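Local coordinates for putative exported protein (Bordetella pertussis Tohama I, PDB 2PFY) that binds pyroglutamic acid as the extracytoplasmic solute receptor of a tripartite ATP-independent periplasmic (TRAP) transport system, to which it presumably delivers the ligand, at residues A1-A13 with A34-R48. Residues are numbered along the deposited sequence; the frame is centred on the assembly and turned at random.
Sequences ATSWTMTAEQPDA and ALEIKVQSNSTLLKR. With PCA (pyroglutamic acid), chain E.
Strands 2-7 and 35-40 run parallel, their axes 4.6 Å apart at closest approach, in register from Thr2 beside Leu35 to Thr7 beside Gln40; the even-numbered residues of 2-7 trade backbone hydrogen bonds with Ala34, Glu36, Lys38 and Gln40. On the face carrying Trp4 and Met6, Leu35 lays CD1 over the indole, 4.0 Å from the centroid of the six-membered ring, a CH-pi contact offset toward the rim. Ile37 fits between the two large side chains: CG1 lies against Trp4 CD1, while CG2 presses tightly on the methyl CE of selenomethionine Met6. A turn of -61° about the CG-SE bond (chi3) brings that methyl over Ile37. On the opposite face, Lys38, bent along its chain, lies over the Trp4 carbonyl, packs CE tightly on Ser3 CB, and with NZ makes a salt bridge to Glu36 OE1. Helix 15-30 connects the two strands, making the opening beta-alpha-beta unit of this periplasmic-binding-protein fold, with 35-40 at the sheet edge and 62-66 flanking 2-7 on its other side. Past the strand ends the chains stay tied. The type I' turn from Ser41 to Thr44 gives Ser43 N to Ala8 O (3.0 Å), and Ser43 OG binds Glu9 O on an in-plane lone pair, at 2.7 Å. Ser41 OG reaches Asp12 OD1, which also pairs with Arg21. Deeper in, Arg48 grips the Glu9 carboxylate side-on, NE to OE1 at 2.7 Å and NH2 to OE2 at 2.8 Å, both bonds nearly in the guanidinium plane but arriving from above the carboxylate. Gln10 NE2 donates to OE2 from that same face. Held this way, Arg48 turns NH1 and NH2 to one carboxylate oxygen of pyroglutamic acid, with NH2 3.0 Å from ligand O.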
ATOM      1  N   ALA A   1      25.220  19.610   9.593  1.00 34.05           N
ATOM      2  CA  ALA A   1      24.146  18.620   9.903  1.00 33.41           C
ATOM      3  C   ALA A   1      22.819  19.077   9.299  1.00 32.83           C
ATOM      4  O   ALA A   1      22.589  20.292   9.113  1.00 34.19           O
ATOM      5  CB  ALA A   1      24.019  18.405  11.399  1.00 33.33           C
ATOM      6  N   THR A   2      21.983  18.109   8.947  1.00 29.87           N
ATOM      7  CA  THR A   2      20.734  18.381   8.264  1.00 28.32           C
ATOM      8  C   THR A   2      19.669  17.602   9.020  1.00 26.85           C
ATOM      9  O   THR A   2      19.913  16.442   9.368  1.00 25.10           O
ATOM     10  CB  THR A   2      20.796  17.907   6.812  1.00 28.41           C
ATOM     11  OG1 THR A   2      21.856  18.597   6.129  1.00 30.85           O
ATOM     12  CG2 THR A   2      19.505  18.193   6.074  1.00 28.75           C
ATOM     13  N   SER A   3      18.530  18.260   9.303  1.00 25.95           N
ATOM     14  CA  SER A   3      17.326  17.623   9.855  1.00 25.77           C
ATOM     15  C   SER A   3      16.243  17.585   8.798  1.00 24.31           C
ATOM     16  O   SER A   3      15.928  18.623   8.195  1.00 23.49           O
ATOM     17  CB  SER A   3      16.761  18.414  11.039  1.00 26.81           C
ATOM     18  OG  SER A   3      17.799  18.823  11.888  1.00 30.40           O
ATOM     19  N   TRP A   4      15.628  16.416   8.631  1.00 22.58           N
ATOM     20  CA  TRP A   4      14.519  16.179   7.707  1.00 22.75           C
ATOM     21  C   TRP A   4      13.321  15.786   8.549  1.00 22.25           C
ATOM     22  O   TRP A   4      13.477  15.038   9.530  1.00 20.46           O
ATOM     23  CB  TRP A   4      14.764  14.840   7.060  1.00 25.56           C
ATOM     24  CG  TRP A   4      15.155  14.639   5.721  1.00 28.27           C
ATOM     25  CD1 TRP A   4      14.982  13.451   4.998  1.00 31.05           C
ATOM     26  CD2 TRP A   4      15.846  15.489   4.901  1.00 26.15           C
ATOM     27  NE1 TRP A   4      15.482  13.575   3.766  1.00 23.62           N
ATOM     28  CE2 TRP A   4      16.042  14.819   3.682  1.00 27.50           C
ATOM     29  CE3 TRP A   4      16.314  16.774   5.042  1.00 26.29           C
ATOM     30  CZ2 TRP A   4      16.674  15.400   2.636  1.00 23.65           C
ATOM     31  CZ3 TRP A   4      16.913  17.310   4.034  1.00 26.12           C
ATOM     32  CH2 TRP A   4      17.098  16.644   2.838  1.00 30.91           C
ATOM     33  N   THR A   5      12.124  16.135   8.096  1.00 20.25           N
ATOM     34  CA  THR A   5      10.916  15.576   8.681  1.00 20.76           C
ATOM     35  C   THR A   5      10.294  14.619   7.683  1.00 21.20           C
ATOM     36  O   THR A   5      10.222  14.897   6.482  1.00 19.01           O
ATOM     37  CB  THR A   5       9.884  16.683   9.044  1.00 20.85           C
ATOM     38  OG1 THR A   5      10.488  17.559  10.016  1.00 21.36           O
ATOM     39  CG2 THR A   5       8.592  16.052   9.667  1.00 20.28           C
HETATM   40  N   MSE A   6       9.873  13.468   8.188  1.00 20.44           N
HETATM   41  CA  MSE A   6       9.261  12.472   7.361  1.00 21.58           C
HETATM   42  C   MSE A   6       7.814  12.236   7.806  1.00 18.36           C
HETATM   43  O   MSE A   6       7.519  12.204   9.008  1.00 18.65           O
HETATM   44  CB  MSE A   6      10.053  11.161   7.455  1.00 20.28           C
HETATM   45  CG  MSE A   6       9.472   9.999   6.632  1.00 23.03           C
HETATM   46 SE   MSE A   6      10.748   8.485   6.611  1.00 33.79          SE
HETATM   47  CE  MSE A   6      12.282   9.158   5.806  1.00 40.30           C
ATOM     48  N   THR A   7       6.935  12.029   6.835  1.00 16.42           N
ATOM     49  CA  THR A   7       5.576  11.582   7.155  1.00 16.30           C
ATOM     50  C   THR A   7       5.512  10.082   6.875  1.00 16.35           C
ATOM     51  O   THR A   7       6.067   9.594   5.880  1.00 16.19           O
ATOM     52  CB  THR A   7       4.486  12.371   6.366  1.00 15.64           C
ATOM     53  OG1 THR A   7       3.175  11.872   6.712  1.00 16.39           O
ATOM     54  CG2 THR A   7       4.689  12.214   4.824  1.00 13.98           C
ATOM     55  N   ALA A   8       4.835   9.349   7.748  1.00 16.87           N
ATOM     56  CA  ALA A   8       4.494   7.941   7.519  1.00 15.95           C
ATOM     57  C   ALA A   8       3.003   7.786   7.725  1.00 17.02           C
ATOM     58  O   ALA A   8       2.388   8.422   8.612  1.00 17.28           O
ATOM     59  CB  ALA A   8       5.257   7.026   8.475  1.00 15.78           C
ATOM     60  N   GLU A   9       2.415   6.939   6.894  1.00 16.58           N
ATOM     61  CA  GLU A   9       0.961   6.795   6.785  1.00 18.09           C
ATOM     62  C   GLU A   9       0.272   6.117   8.002  1.00 17.25           C
ATOM     63  O   GLU A   9      -0.790   6.535   8.475  1.00 15.91           O
ATOM     64  CB  GLU A   9       0.735   5.930   5.560  1.00 19.00           C
ATOM     65  CG  GLU A   9      -0.333   6.354   4.686  1.00 21.94           C
ATOM     66  CD  GLU A   9      -0.510   5.397   3.552  1.00 19.87           C
ATOM     67  OE1 GLU A   9      -0.559   5.846   2.407  1.00 19.30           O
ATOM     68  OE2 GLU A   9      -0.628   4.191   3.814  1.00 21.12           O
ATOM     69  N   GLN A  10       0.903   5.068   8.498  1.00 16.81           N
ATOM     70  CA  GLN A  10       0.267   4.143   9.429  1.00 16.39           C
ATOM     71  C   GLN A  10       0.776   4.350  10.856  1.00 17.25           C
ATOM     72  O   GLN A  10       1.851   4.952  11.066  1.00 17.51           O
ATOM     73  CB  GLN A  10       0.556   2.727   8.929  1.00 16.78           C
ATOM     74  CG  GLN A  10       0.071   2.467   7.471  1.00 16.86           C
ATOM     75  CD  GLN A  10      -1.439   2.654   7.344  1.00 17.90           C
ATOM     76  OE1 GLN A  10      -2.185   2.341   8.284  1.00 17.46           O
ATOM     77  NE2 GLN A  10      -1.893   3.182   6.205  1.00 15.47           N
ATOM     78  N   PRO A  11       0.024   3.863  11.855  1.00 17.47           N
ATOM     79  CA  PRO A  11       0.441   3.995  13.241  1.00 17.41           C
ATOM     80  C   PRO A  11       1.707   3.194  13.566  1.00 16.57           C
ATOM     81  O   PRO A  11       2.135   2.383  12.764  1.00 16.44           O
ATOM     82  CB  PRO A  11      -0.765   3.422  14.022  1.00 18.88           C
ATOM     83  CG  PRO A  11      -1.398   2.500  13.092  1.00 18.28           C
ATOM     84  CD  PRO A  11      -1.295   3.191  11.759  1.00 17.02           C
ATOM     85  N   ASP A  12       2.316   3.484  14.709  1.00 16.51           N
ATOM     86  CA  ASP A  12       3.532   2.831  15.164  1.00 16.69           C
ATOM     87  C   ASP A  12       3.337   1.298  15.340  1.00 16.89           C
ATOM     88  O   ASP A  12       4.312   0.543  15.257  1.00 15.88           O
ATOM     89  CB  ASP A  12       4.004   3.535  16.451  1.00 17.50           C
ATOM     90  CG  ASP A  12       4.610   4.914  16.178  1.00 20.38           C
ATOM     91  OD1 ASP A  12       4.970   5.202  15.029  1.00 19.07           O
ATOM     92  OD2 ASP A  12       4.718   5.733  17.110  1.00 24.76           O
ATOM     93  N   ALA A  13       2.074   0.844  15.511  1.00 15.92           N
ATOM     94  CA  ALA A  13       1.729  -0.607  15.418  1.00 15.85           C
ATOM     95  C   ALA A  13       2.234  -1.285  14.123  1.00 15.59           C
ATOM     96  O   ALA A  13       2.606  -2.465  14.119  1.00 16.24           O
ATOM     97  CB  ALA A  13       0.188  -0.813  15.525  1.00 16.25           C
ATOM     98  N   ALA A  34      25.087  13.271  10.429  1.00 28.95           N
ATOM     99  CA  ALA A  34      24.965  14.375   9.458  1.00 28.99           C
ATOM    100  C   ALA A  34      23.551  14.522   8.876  1.00 28.26           C
ATOM    101  O   ALA A  34      23.184  15.615   8.458  1.00 27.80           O
ATOM    102  CB  ALA A  34      26.007  14.247   8.317  1.00 29.60           C
ATOM    103  N   LEU A  35      22.775  13.428   8.813  1.00 26.14           N
ATOM    104  CA  LEU A  35      21.371  13.553   8.431  1.00 24.76           C
ATOM    105  C   LEU A  35      20.493  12.850   9.462  1.00 25.15           C
ATOM    106  O   LEU A  35      20.647  11.633   9.721  1.00 24.51           O
ATOM    107  CB  LEU A  35      21.109  13.013   7.017  1.00 25.19           C
ATOM    108  CG  LEU A  35      19.642  13.028   6.508  1.00 24.51           C
ATOM    109  CD1 LEU A  35      19.057  14.469   6.463  1.00 19.48           C
ATOM    110  CD2 LEU A  35      19.512  12.366   5.131  1.00 24.46           C
ATOM    111  N   GLU A  36      19.581  13.618  10.048  1.00 25.06           N
ATOM    112  CA  GLU A  36      18.619  13.061  11.014  1.00 25.08           C
ATOM    113  C   GLU A  36      17.207  13.196  10.446  1.00 24.41           C
ATOM    114  O   GLU A  36      16.783  14.292  10.057  1.00 24.28           O
ATOM    115  CB  GLU A  36      18.726  13.743  12.384  1.00 25.71           C
ATOM    116  CG  GLU A  36      17.712  13.128  13.384  1.00 32.03           C
ATOM    117  CD  GLU A  36      17.970  13.464  14.833  1.00 37.65           C
ATOM    118  OE1 GLU A  36      18.212  14.655  15.110  1.00 38.54           O
ATOM    119  OE2 GLU A  36      17.877  12.531  15.693  1.00 40.32           O
ATOM    120  N   ILE A  37      16.500  12.075  10.364  1.00 22.46           N
ATOM    121  CA  ILE A  37      15.150  12.087   9.847  1.00 21.54           C
ATOM    122  C   ILE A  37      14.225  11.785  11.024  1.00 22.11           C
ATOM    123  O   ILE A  37      14.377  10.777  11.679  1.00 21.68           O
ATOM    124  CB  ILE A  37      14.960  11.056   8.738  1.00 21.54           C
ATOM    125  CG1 ILE A  37      15.972  11.330   7.583  1.00 20.65           C
ATOM    126  CG2 ILE A  37      13.471  11.057   8.289  1.00 19.34           C
ATOM    127  CD1 ILE A  37      16.045  10.241   6.493  1.00 19.97           C
ATOM    128  N   LYS A  38      13.294  12.682  11.293  1.00 22.85           N
ATOM    129  CA  LYS A  38      12.314  12.493  12.367  1.00 23.80           C
ATOM    130  C   LYS A  38      10.978  12.099  11.732  1.00 21.96           C
ATOM    131  O   LYS A  38      10.456  12.809  10.887  1.00 22.21           O
ATOM    132  CB  LYS A  38      12.167  13.769  13.207  1.00 24.89           C
ATOM    133  CG  LYS A  38      13.482  14.413  13.628  1.00 32.22           C
ATOM    134  CD  LYS A  38      13.825  15.688  12.717  1.00 39.08           C
ATOM    135  CE  LYS A  38      15.276  15.768  12.353  1.00 39.51           C
ATOM    136  NZ  LYS A  38      16.184  16.250  13.477  1.00 44.49           N
ATOM    137  N   VAL A  39      10.446  10.954  12.144  1.00 20.71           N
ATOM    138  CA  VAL A  39       9.255  10.373  11.537  1.00 20.39           C
ATOM    139  C   VAL A  39       8.027  10.763  12.373  1.00 20.73           C
ATOM    140  O   VAL A  39       8.009  10.595  13.610  1.00 20.84           O
ATOM    141  CB  VAL A  39       9.351   8.827  11.463  1.00 20.03           C
ATOM    142  CG1 VAL A  39       8.041   8.242  10.934  1.00 19.14           C
ATOM    143  CG2 VAL A  39      10.570   8.382  10.585  1.00 21.53           C
ATOM    144  N   GLN A  40       7.033  11.311  11.699  1.00 20.19           N
ATOM    145  CA  GLN A  40       5.724  11.550  12.294  1.00 21.11           C
ATOM    146  C   GLN A  40       4.756  10.627  11.607  1.00 19.42           C
ATOM    147  O   GLN A  40       4.438  10.794  10.427  1.00 19.39           O
ATOM    148  CB  GLN A  40       5.302  13.021  12.146  1.00 21.91           C
ATOM    149  CG  GLN A  40       6.345  13.918  12.837  1.00 26.58           C
ATOM    150  CD  GLN A  40       5.881  15.320  13.052  1.00 33.25           C
ATOM    151  OE1 GLN A  40       4.765  15.522  13.502  1.00 38.01           O
ATOM    152  NE2 GLN A  40       6.737  16.310  12.746  1.00 32.45           N
ATOM    153  N   SER A  41       4.275   9.645  12.359  1.00 17.61           N
ATOM    154  CA  SER A  41       3.532   8.577  11.734  1.00 16.27           C
ATOM    155  C   SER A  41       2.017   8.798  11.894  1.00 17.17           C
ATOM    156  O   SER A  41       1.558   9.868  12.366  1.00 16.68           O
ATOM    157  CB  SER A  41       3.952   7.261  12.362  1.00 17.02           C
ATOM    158  OG  SER A  41       3.541   7.296  13.706  1.00 15.95           O
ATOM    159  N   ASN A  42       1.259   7.761  11.537  1.00 16.19           N
ATOM    160  CA  ASN A  42      -0.201   7.757  11.611  1.00 17.45           C
ATOM    161  C   ASN A  42      -0.877   8.909  10.853  1.00 17.44           C
ATOM    162  O   ASN A  42      -1.976   9.366  11.247  1.00 17.95           O
ATOM    163  CB  ASN A  42      -0.658   7.741  13.067  1.00 16.87           C
ATOM    164  CG  ASN A  42      -2.103   7.233  13.210  1.00 20.12           C
ATOM    165  OD1 ASN A  42      -2.526   6.301  12.515  1.00 19.72           O
ATOM    166  ND2 ASN A  42      -2.861   7.861  14.102  1.00 23.78           N
ATOM    167  N   SER A  43      -0.243   9.364   9.761  1.00 17.24           N
ATOM    168  CA  SER A  43      -0.841  10.376   8.888  1.00 17.87           C
ATOM    169  C   SER A  43      -1.230  11.663   9.650  1.00 18.90           C
ATOM    170  O   SER A  43      -2.118  12.423   9.222  1.00 19.30           O
ATOM    171  CB  SER A  43      -2.072   9.800   8.150  1.00 18.25           C
ATOM    172  OG  SER A  43      -1.723   8.736   7.278  1.00 17.50           O
ATOM    173  N   THR A  44      -0.557  11.941  10.757  1.00 19.50           N
ATOM    174  CA  THR A  44      -0.897  13.152  11.521  1.00 21.29           C
ATOM    175  C   THR A  44      -0.395  14.432  10.850  1.00 20.97           C
ATOM    176  O   THR A  44      -0.913  15.509  11.130  1.00 20.08           O
ATOM    177  CB  THR A  44      -0.388  13.075  12.981  1.00 21.33           C
ATOM    178  OG1 THR A  44       1.022  12.840  12.970  1.00 24.09           O
ATOM    179  CG2 THR A  44      -1.035  11.895  13.664  1.00 23.21           C
ATOM    180  N   LEU A  45       0.626  14.316  10.001  1.00 20.37           N
ATOM    181  CA  LEU A  45       1.204  15.463   9.324  1.00 20.83           C
ATOM    182  C   LEU A  45       0.528  15.643   7.957  1.00 19.78           C
ATOM    183  O   LEU A  45       0.022  16.701   7.632  1.00 20.43           O
ATOM    184  CB  LEU A  45       2.722  15.224   9.154  1.00 21.82           C
ATOM    185  CG  LEU A  45       3.715  16.312   8.870  1.00 24.27           C
ATOM    186  CD1 LEU A  45       3.333  17.564   9.674  1.00 25.13           C
ATOM    187  CD2 LEU A  45       5.129  15.789   9.254  1.00 22.04           C
ATOM    188  N   LEU A  46       0.544  14.603   7.156  1.00 18.72           N
ATOM    189  CA  LEU A  46      -0.096  14.563   5.845  1.00 19.03           C
ATOM    190  C   LEU A  46      -0.905  13.278   5.730  1.00 18.65           C
ATOM    191  O   LEU A  46      -0.416  12.226   6.090  1.00 18.93           O
ATOM    192  CB  LEU A  46       0.975  14.521   4.728  1.00 17.82           C
ATOM    193  CG  LEU A  46       1.787  15.818   4.544  1.00 16.68           C
ATOM    194  CD1 LEU A  46       3.088  15.586   3.828  1.00 15.81           C
ATOM    195  CD2 LEU A  46       0.954  16.829   3.769  1.00 17.57           C
ATOM    196  N   LYS A  47      -2.110  13.368   5.166  1.00 19.41           N
ATOM    197  CA  LYS A  47      -2.937  12.196   4.882  1.00 20.28           C
ATOM    198  C   LYS A  47      -2.495  11.600   3.549  1.00 20.26           C
ATOM    199  O   LYS A  47      -1.863  12.283   2.728  1.00 20.14           O
ATOM    200  CB  LYS A  47      -4.409  12.623   4.816  1.00 21.63           C
ATOM    201  CG  LYS A  47      -4.903  13.152   6.182  1.00 22.08           C
ATOM    202  CD  LYS A  47      -6.331  13.618   6.122  1.00 27.66           C
ATOM    203  CE  LYS A  47      -6.815  13.999   7.566  1.00 29.75           C
ATOM    204  NZ  LYS A  47      -6.165  15.243   8.051  1.00 34.99           N
ATOM    205  N   ARG A  48      -2.842  10.344   3.322  1.00 19.41           N
ATOM    206  CA  ARG A  48      -2.429   9.622   2.126  1.00 20.15           C
ATOM    207  C   ARG A  48      -2.529  10.426   0.815  1.00 20.46           C
ATOM    208  O   ARG A  48      -1.570  10.443   0.074  1.00 19.38           O
ATOM    209  CB  ARG A  48      -3.202   8.302   2.002  1.00 19.90           C
ATOM    210  CG  ARG A  48      -2.944   7.518   0.728  1.00 19.10           C
ATOM    211  CD  ARG A  48      -3.717   6.172   0.748  1.00 20.21           C
ATOM    212  NE  ARG A  48      -3.112   5.197   1.658  1.00 19.51           N
ATOM    213  CZ  ARG A  48      -3.764   4.156   2.179  1.00 20.48           C
ATOM    214  NH1 ARG A  48      -5.049   3.967   1.875  1.00 20.10           N
ATOM    215  NH2 ARG A  48      -3.149   3.300   3.001  1.00 16.60           N
TER
HETATM  216  N   PCA E 302      -3.677  -1.441   4.381  1.00 22.63           N
HETATM  217  CA  PCA E 302      -3.824  -0.116   3.732  1.00 23.48           C
HETATM  218  CB  PCA E 302      -3.614  -0.256   2.245  1.00 22.44           C
HETATM  219  CG  PCA E 302      -3.411  -1.719   1.986  1.00 23.29           C
HETATM  220  CD  PCA E 302      -3.432  -2.367   3.331  1.00 20.74           C
HETATM  221  OE  PCA E 302      -3.212  -3.558   3.524  1.00 22.48           O
HETATM  222  C   PCA E 302      -5.199   0.456   4.014  1.00 24.18           C
HETATM  223  O   PCA E 302      -5.506   1.636   3.803  1.00 24.73           O
HETATM  224  OXT PCA E 302      -6.046  -0.288   4.475  1.00 25.49           O
HETATM  225  O   HOH W   1      23.910  16.375   5.556  1.00 37.28           O
HETATM  226  O   HOH W   2       2.190  11.899   9.127  1.00 22.36           O